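Local coordinates for protein pyruvate kinase (Pseudomonas aeruginosa, PDB 6QXL) that probably catalyses the last step of glycolysis, transferring the phosphoryl group of phosphoenolpyruvate to ADP to give pyruvate and ATP, at residues Ser95-Arg100 with Ala140-Arg145; Ile74-Phe79 with Glu106-Asp111. All coordinates share one frame; numbering follows the deposited sequence.

Interaction 1: residues Ser95-Arg100 with Ala140-Arg145; sequences STSHAR and AADELR
The backbone carbonyl of D142 and its carboxylate receive donors from T96 and S97, just where strand 91-95 gives out in the mixed sheet of the small β-rich B domain that pyruvate kinases carry as an insertion in the TIM barrel. S95 and E143 form a non-hydrogen-bonded antiparallel pair, their CA atoms 4.2 Å apart and their side chains on the same face of the sheet. Beyond this pair the strand turns off, and the bonds to D142 take over. D142 O is gripped twice by one residue: T96 N donates to it at 2.9 Å, the N-H...O angle 159°, while T96 OG1 comes in at 3.1 Å, tilted a little from the carbonyl plane. A threonine suits this place because its hydroxyl, set between the backbone N and the carbonyl carbon (chi1 59°), lies close enough to its own amide for both to share one acceptor. S95 OG adds a weak third bond to the same oxygen. That hydroxyl also accepts from S97 N at 3.2 Å, an ST turn that bends the chain and brings the next serine round to face D142. On the E143 side the carboxylate is committed elsewhere: OE1 takes NE and NH2 of R145 in a side-on grip, NE at 2.8 Å, and OE2 pairs with R93. R100, further along the turn, folds back and its NH2 donates to T96 O at 2.7 Å, approaching from above the carbonyl plane and linking the two ends of the turn. At the carboxylate of D142, S97 OG donates to OD2 at 2.7 Å, on the anti side and 19° out of the carboxylate plane.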
ATOM      1  N   SER A  95      55.191  19.975  -0.566  1.00 29.06           N
ATOM      2  CA  SER A  95      56.347  19.613  -1.375  1.00 31.99           C
ATOM      3  C   SER A  95      56.936  18.284  -0.972  1.00 33.07           C
ATOM      4  O   SER A  95      57.285  18.063   0.236  1.00 36.01           O
ATOM      5  CB  SER A  95      57.463  20.689  -1.305  1.00 34.99           C
ATOM      6  OG  SER A  95      58.567  20.335  -2.129  1.00 37.52           O
ATOM      7  N   THR A  96      57.176  17.431  -1.948  1.00 34.61           N
ATOM      8  CA  THR A  96      57.860  16.167  -1.714  1.00 35.20           C
ATOM      9  C   THR A  96      59.338  16.345  -1.511  1.00 32.77           C
ATOM     10  O   THR A  96      59.989  15.477  -0.947  1.00 35.89           O
ATOM     11  CB  THR A  96      57.641  15.192  -2.895  1.00 33.46           C
ATOM     12  OG1 THR A  96      58.125  15.785  -4.070  1.00 32.42           O
ATOM     13  CG2 THR A  96      56.139  14.840  -3.040  1.00 36.34           C
ATOM     14  N   SER A  97      59.900  17.462  -1.916  1.00 34.24           N
ATOM     15  CA  SER A  97      61.335  17.726  -1.739  1.00 35.86           C
ATOM     16  C   SER A  97      61.633  18.599  -0.498  1.00 33.61           C
ATOM     17  O   SER A  97      62.774  18.817  -0.129  1.00 31.39           O
ATOM     18  CB  SER A  97      61.924  18.314  -3.052  1.00 38.03           C
ATOM     19  OG  SER A  97      61.363  19.517  -3.356  1.00 37.20           O
ATOM     20  N   HIS A  98      60.627  19.148   0.175  1.00 33.25           N
ATOM     21  CA  HIS A  98      60.770  19.761   1.462  1.00 30.12           C
ATOM     22  C   HIS A  98      60.995  18.805   2.616  1.00 32.33           C
ATOM     23  O   HIS A  98      60.350  17.772   2.720  1.00 35.01           O
ATOM     24  CB  HIS A  98      59.643  20.715   1.768  1.00 31.10           C
ATOM     25  CG  HIS A  98      60.028  21.736   2.811  1.00 34.02           C
ATOM     26  ND1 HIS A  98      60.629  22.931   2.458  1.00 32.84           N
ATOM     27  CD2 HIS A  98      59.852  21.771   4.151  1.00 32.00           C
ATOM     28  CE1 HIS A  98      60.813  23.659   3.536  1.00 30.75           C
ATOM     29  NE2 HIS A  98      60.345  22.988   4.570  1.00 32.75           N
ATOM     30  N   ALA A  99      61.932  19.153   3.479  1.00 35.96           N
ATOM     31  CA  ALA A  99      62.318  18.267   4.619  1.00 35.35           C
ATOM     32  C   ALA A  99      61.095  18.060   5.550  1.00 38.00           C
ATOM     33  O   ALA A  99      60.342  18.994   5.863  1.00 36.93           O
ATOM     34  CB  ALA A  99      63.482  18.872   5.377  1.00 35.71           C
ATOM     35  N   ARG A 100      60.982  16.866   6.009  1.00 40.83           N
ATOM     36  CA  ARG A 100      59.889  16.387   6.824  1.00 48.73           C
ATOM     37  C   ARG A 100      59.777  17.042   8.202  1.00 48.50           C
ATOM     38  O   ARG A 100      58.688  17.153   8.755  1.00 41.42           O
ATOM     39  CB  ARG A 100      59.891  14.873   7.033  1.00 55.69           C
ATOM     40  CG  ARG A 100      60.136  14.090   5.748  1.00 69.67           C
ATOM     41  CD  ARG A 100      58.811  13.888   4.990  1.00 71.87           C
ATOM     42  NE  ARG A 100      58.795  14.676   3.742  1.00 73.25           N
ATOM     43  CZ  ARG A 100      59.156  14.280   2.557  1.00 62.04           C
ATOM     44  NH1 ARG A 100      59.484  13.040   2.306  1.00 60.47           N
ATOM     45  NH2 ARG A 100      59.162  15.184   1.589  1.00 61.17           N
ATOM     46  N   ALA A 140      53.783  21.668 -10.029  1.00 29.78           N
ATOM     47  CA  ALA A 140      55.123  21.366 -10.516  1.00 30.60           C
ATOM     48  C   ALA A 140      55.376  19.888 -10.270  1.00 30.68           C
ATOM     49  O   ALA A 140      54.561  19.199  -9.710  1.00 32.97           O
ATOM     50  CB  ALA A 140      56.171  22.227  -9.790  1.00 33.19           C
ATOM     51  N   ALA A 141      56.528  19.386 -10.706  1.00 30.91           N
ATOM     52  CA  ALA A 141      56.804  17.953 -10.578  1.00 31.55           C
ATOM     53  C   ALA A 141      56.840  17.478  -9.119  1.00 36.72           C
ATOM     54  O   ALA A 141      56.538  16.347  -8.824  1.00 37.69           O
ATOM     55  CB  ALA A 141      58.115  17.606 -11.259  1.00 32.06           C
ATOM     56  N   ASP A 142      57.219  18.357  -8.193  1.00 40.11           N
ATOM     57  CA  ASP A 142      57.458  18.003  -6.818  1.00 36.39           C
ATOM     58  C   ASP A 142      56.579  18.752  -5.788  1.00 32.33           C
ATOM     59  O   ASP A 142      56.812  18.590  -4.591  1.00 36.02           O
ATOM     60  CB  ASP A 142      58.924  18.221  -6.505  1.00 36.43           C
ATOM     61  CG  ASP A 142      59.327  19.709  -6.508  1.00 43.05           C
ATOM     62  OD1 ASP A 142      58.717  20.512  -7.249  1.00 39.61           O
ATOM     63  OD2 ASP A 142      60.246  20.097  -5.731  1.00 42.06           O
ATOM     64  N   GLU A 143      55.623  19.578  -6.222  1.00 30.38           N
ATOM     65  CA  GLU A 143      54.875  20.343  -5.268  1.00 32.84           C
ATOM     66  C   GLU A 143      53.578  20.877  -5.808  1.00 28.54           C
ATOM     67  O   GLU A 143      53.417  21.031  -7.038  1.00 28.16           O
ATOM     68  CB  GLU A 143      55.694  21.532  -4.692  1.00 41.77           C
ATOM     69  CG  GLU A 143      56.091  22.615  -5.609  1.00 44.53           C
ATOM     70  CD  GLU A 143      56.981  23.665  -4.952  1.00 46.34           C
ATOM     71  OE1 GLU A 143      56.956  24.875  -5.365  1.00 45.14           O
ATOM     72  OE2 GLU A 143      57.682  23.386  -3.992  1.00 50.33           O
ATOM     73  N   LEU A 144      52.657  21.184  -4.888  1.00 28.88           N
ATOM     74  CA  LEU A 144      51.418  21.857  -5.215  1.00 30.64           C
ATOM     75  C   LEU A 144      51.458  23.234  -4.553  1.00 30.48           C
ATOM     76  O   LEU A 144      51.759  23.352  -3.354  1.00 33.09           O
ATOM     77  CB  LEU A 144      50.227  21.093  -4.695  1.00 33.53           C
ATOM     78  CG  LEU A 144      49.953  19.703  -5.281  1.00 35.37           C
ATOM     79  CD1 LEU A 144      48.709  19.107  -4.618  1.00 38.07           C
ATOM     80  CD2 LEU A 144      49.681  19.689  -6.792  1.00 39.83           C
ATOM     81  N   ARG A 145      51.168  24.274  -5.336  1.00 30.90           N
ATOM     82  CA  ARG A 145      51.174  25.640  -4.848  1.00 31.17           C
ATOM     83  C   ARG A 145      49.744  26.116  -4.735  1.00 31.09           C
ATOM     84  O   ARG A 145      49.019  26.161  -5.741  1.00 31.39           O
ATOM     85  CB  ARG A 145      51.926  26.542  -5.805  1.00 33.18           C
ATOM     86  CG  ARG A 145      53.408  26.234  -5.862  1.00 34.73           C
ATOM     87  CD  ARG A 145      54.077  26.860  -7.061  1.00 36.86           C
ATOM     88  NE  ARG A 145      55.358  26.190  -7.312  1.00 36.37           N
ATOM     89  CZ  ARG A 145      56.000  26.115  -8.464  1.00 36.59           C
ATOM     90  NH1 ARG A 145      55.538  26.832  -9.498  1.00 36.61           N
ATOM     91  NH2 ARG A 145      57.145  25.480  -8.527  1.00 37.62           N
TER

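Interaction 2: residues Ile74-Phe79 with Glu106-Asp111; sequences IRIAKF and EVVGID
V108 lies under the ring of F79, the two side chains crossing at about a right angle, where the chain that follows strand 74-75 passes over strand 107-109, an outermost strand of the B-domain sheet. Methyl CG2 of V108, anti to the backbone N (chi1 68° for CG1), sits over one ring face, 4.2 Å from the centroid and 17° off the normal: a CH-pi contact displaced toward the rim. CB of the valine also approaches F79 CZ, at 4.0 Å. A β-branched residue is useful here because its two methyls serve different neighbours: CG2 meets the phenyl ring and CB of A77, whereas CG1 packs on CB of I76 at 4.1 Å. The side chains of I76 and I110 cross at a slant and touch through their CG2 methyls. I110 extends this apolar surface to L115 and V116 of helix 113-118, and I76 to F94 of strand 91-95. Between these groups the backbones come close. A77 turns its small methyl toward G109, CB lying 3.3 Å from G109 O, and A77 N donates to G109 O at 2.9 Å. Small residues at both positions let the main chains draw together. A water joins them again, donating to K78 O at 3.0 Å and accepting from G109 N. The side chains that meet here are all apolar, held by fit and the exclusion of water, while the direct bond and the water pair off main-chain groups that would otherwise be costly to bury.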
ATOM      1  N   ILE A  74      46.273  10.066   3.830  1.00 50.77           N
ATOM      2  CA  ILE A  74      47.449  10.824   3.388  1.00 47.99           C
ATOM      3  C   ILE A  74      47.602  11.964   4.383  1.00 44.69           C
ATOM      4  O   ILE A  74      46.661  12.730   4.621  1.00 40.30           O
ATOM      5  CB  ILE A  74      47.240  11.389   1.984  1.00 50.17           C
ATOM      6  CG1 ILE A  74      46.884  10.300   0.982  1.00 48.64           C
ATOM      7  CG2 ILE A  74      48.421  12.201   1.565  1.00 49.46           C
ATOM      8  CD1 ILE A  74      46.230  10.852  -0.271  1.00 51.27           C
ATOM      9  N   ARG A  75      48.807  12.105   4.940  1.00 44.48           N
ATOM     10  CA  ARG A  75      49.049  13.147   5.931  1.00 43.13           C
ATOM     11  C   ARG A  75      50.212  14.020   5.479  1.00 41.30           C
ATOM     12  O   ARG A  75      51.095  13.599   4.721  1.00 37.44           O
ATOM     13  CB  ARG A  75      49.362  12.592   7.306  1.00 42.69           C
ATOM     14  CG  ARG A  75      48.622  11.338   7.694  1.00 49.18           C
ATOM     15  CD  ARG A  75      48.849  11.055   9.207  1.00 49.18           C
ATOM     16  NE  ARG A  75      47.820  10.119   9.714  1.00 49.49           N
ATOM     17  CZ  ARG A  75      46.762  10.440  10.487  1.00 54.58           C
ATOM     18  NH1 ARG A  75      46.544  11.669  10.931  1.00 55.15           N
ATOM     19  NH2 ARG A  75      45.886   9.503  10.793  1.00 57.47           N
ATOM     20  N   ILE A  76      50.202  15.249   5.982  1.00 39.30           N
ATOM     21  CA  ILE A  76      51.357  16.118   5.867  1.00 37.21           C
ATOM     22  C   ILE A  76      52.460  15.719   6.849  1.00 39.46           C
ATOM     23  O   ILE A  76      52.247  14.924   7.745  1.00 44.10           O
ATOM     24  CB  ILE A  76      50.978  17.594   5.994  1.00 35.62           C
ATOM     25  CG1 ILE A  76      50.570  17.933   7.420  1.00 33.98           C
ATOM     26  CG2 ILE A  76      49.868  17.959   4.990  1.00 33.14           C
ATOM     27  CD1 ILE A  76      49.894  19.304   7.563  1.00 35.86           C
ATOM     28  N   ALA A  77      53.626  16.277   6.643  1.00 40.78           N
ATOM     29  CA  ALA A  77      54.796  16.053   7.510  1.00 41.82           C
ATOM     30  C   ALA A  77      54.787  16.983   8.751  1.00 39.89           C
ATOM     31  O   ALA A  77      53.760  17.565   9.079  1.00 41.37           O
ATOM     32  CB  ALA A  77      56.078  16.191   6.697  1.00 41.35           C
ATOM     33  N   LYS A  78      55.917  17.129   9.424  1.00 43.62           N
ATOM     34  CA  LYS A  78      56.002  17.988  10.607  1.00 44.52           C
ATOM     35  C   LYS A  78      56.379  19.427  10.265  1.00 42.31           C
ATOM     36  O   LYS A  78      56.944  19.713   9.213  1.00 43.83           O
ATOM     37  CB  LYS A  78      57.002  17.409  11.628  1.00 45.18           C
ATOM     38  CG  LYS A  78      56.722  15.997  12.029  1.00 48.32           C
ATOM     39  CD  LYS A  78      57.736  15.489  13.002  1.00 58.29           C
ATOM     40  CE  LYS A  78      57.294  14.224  13.626  1.00 74.52           C
ATOM     41  NZ  LYS A  78      58.417  13.514  14.308  1.00 79.74           N
ATOM     42  N   PHE A  79      56.163  20.300  11.234  1.00 42.73           N
ATOM     43  CA  PHE A  79      56.494  21.714  11.181  1.00 39.50           C
ATOM     44  C   PHE A  79      57.615  21.987  12.164  1.00 40.18           C
ATOM     45  O   PHE A  79      57.811  21.229  13.071  1.00 41.35           O
ATOM     46  CB  PHE A  79      55.322  22.552  11.576  1.00 37.25           C
ATOM     47  CG  PHE A  79      54.280  22.682  10.533  1.00 37.15           C
ATOM     48  CD1 PHE A  79      53.244  21.795  10.471  1.00 35.85           C
ATOM     49  CD2 PHE A  79      54.301  23.717   9.664  1.00 39.03           C
ATOM     50  CE1 PHE A  79      52.272  21.926   9.537  1.00 36.32           C
ATOM     51  CE2 PHE A  79      53.322  23.861   8.729  1.00 39.42           C
ATOM     52  CZ  PHE A  79      52.308  22.963   8.660  1.00 38.92           C
ATOM     53  N   GLU A 106      55.043  28.782   5.072  1.00 38.90           N
ATOM     54  CA  GLU A 106      54.842  28.820   3.634  1.00 40.47           C
ATOM     55  C   GLU A 106      54.830  27.459   2.954  1.00 36.81           C
ATOM     56  O   GLU A 106      54.311  27.321   1.831  1.00 36.72           O
ATOM     57  CB  GLU A 106      55.903  29.670   2.971  1.00 47.62           C
ATOM     58  CG  GLU A 106      55.920  31.127   3.413  1.00 53.64           C
ATOM     59  CD  GLU A 106      57.228  31.822   3.057  1.00 64.76           C
ATOM     60  OE1 GLU A 106      57.573  31.689   1.864  1.00 68.79           O
ATOM     61  OE2 GLU A 106      57.913  32.456   3.938  1.00 73.32           O
ATOM     62  N   VAL A 107      55.399  26.436   3.590  1.00 34.19           N
ATOM     63  CA  VAL A 107      55.505  25.135   2.972  1.00 35.03           C
ATOM     64  C   VAL A 107      55.622  24.058   4.028  1.00 34.18           C
ATOM     65  O   VAL A 107      56.213  24.286   5.081  1.00 35.57           O
ATOM     66  CB  VAL A 107      56.725  25.068   1.988  1.00 35.86           C
ATOM     67  CG1 VAL A 107      58.031  25.339   2.723  1.00 33.16           C
ATOM     68  CG2 VAL A 107      56.784  23.729   1.295  1.00 37.51           C
ATOM     69  N   VAL A 108      55.084  22.882   3.713  1.00 32.87           N
ATOM     70  CA  VAL A 108      55.293  21.680   4.511  1.00 32.32           C
ATOM     71  C   VAL A 108      55.582  20.528   3.555  1.00 31.19           C
ATOM     72  O   VAL A 108      55.167  20.541   2.393  1.00 34.78           O
ATOM     73  CB  VAL A 108      54.070  21.363   5.413  1.00 33.49           C
ATOM     74  CG1 VAL A 108      52.841  20.951   4.580  1.00 34.10           C
ATOM     75  CG2 VAL A 108      54.395  20.279   6.442  1.00 34.74           C
ATOM     76  N   GLY A 109      56.307  19.547   4.052  1.00 30.56           N
ATOM     77  CA  GLY A 109      56.591  18.355   3.309  1.00 34.20           C
ATOM     78  C   GLY A 109      55.482  17.345   3.328  1.00 36.61           C
ATOM     79  O   GLY A 109      54.538  17.471   4.109  1.00 33.16           O
ATOM     80  N   ILE A 110      55.567  16.361   2.445  1.00 40.86           N
ATOM     81  CA  ILE A 110      54.589  15.285   2.411  1.00 47.78           C
ATOM     82  C   ILE A 110      55.270  14.023   1.866  1.00 50.36           C
ATOM     83  O   ILE A 110      56.024  14.073   0.841  1.00 48.13           O
ATOM     84  CB  ILE A 110      53.442  15.672   1.502  1.00 46.56           C
ATOM     85  CG1 ILE A 110      54.038  16.232   0.193  1.00 48.13           C
ATOM     86  CG2 ILE A 110      52.398  16.563   2.071  1.00 50.11           C
ATOM     87  CD1 ILE A 110      53.110  16.481  -0.971  1.00 49.12           C
ATOM     88  N   ASP A 111      55.035  12.920   2.585  1.00 61.72           N
ATOM     89  CA  ASP A 111      55.707  11.663   2.189  1.00 71.73           C
ATOM     90  C   ASP A 111      54.956  10.826   1.144  1.00 70.07           C
ATOM     91  O   ASP A 111      55.112   9.654   1.070  1.00 81.99           O
ATOM     92  CB  ASP A 111      55.985  10.823   3.427  1.00 74.69           C
ATOM     93  CG  ASP A 111      57.105   9.819   3.212  1.00 83.95           C
ATOM     94  OD1 ASP A 111      57.866   9.888   2.195  1.00 76.60           O
ATOM     95  OD2 ASP A 111      57.222   8.952   4.098  1.00 97.72           O
TER
HETATM   96  O   HOH W   1      58.003  19.492   6.449  1.00 33.29           O

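From the N terminus the chain leaves barrel strand 64-68, enters the B domain through strand 74-75, and runs by way of strands 83-86 and 91-95 to 107-109, where interaction 2 closes a loop with 26 residues between its segments. Interaction 1 starts inside that loop, at 95-100, and closes only at 140-145, after helix 113-118 and strands 124-127 and 132-139; the two loops therefore cross rather than nest. Strand 91-95 lies between 143-148 and 107-109 in the sheet, so its end meets both contacts: S95 N probably bonds V108 O, and R100 O probably bonds K78 N. Together they tie the entry segment after 74-75, edge strand 107-109 and inner strands 91-95 and 143-148.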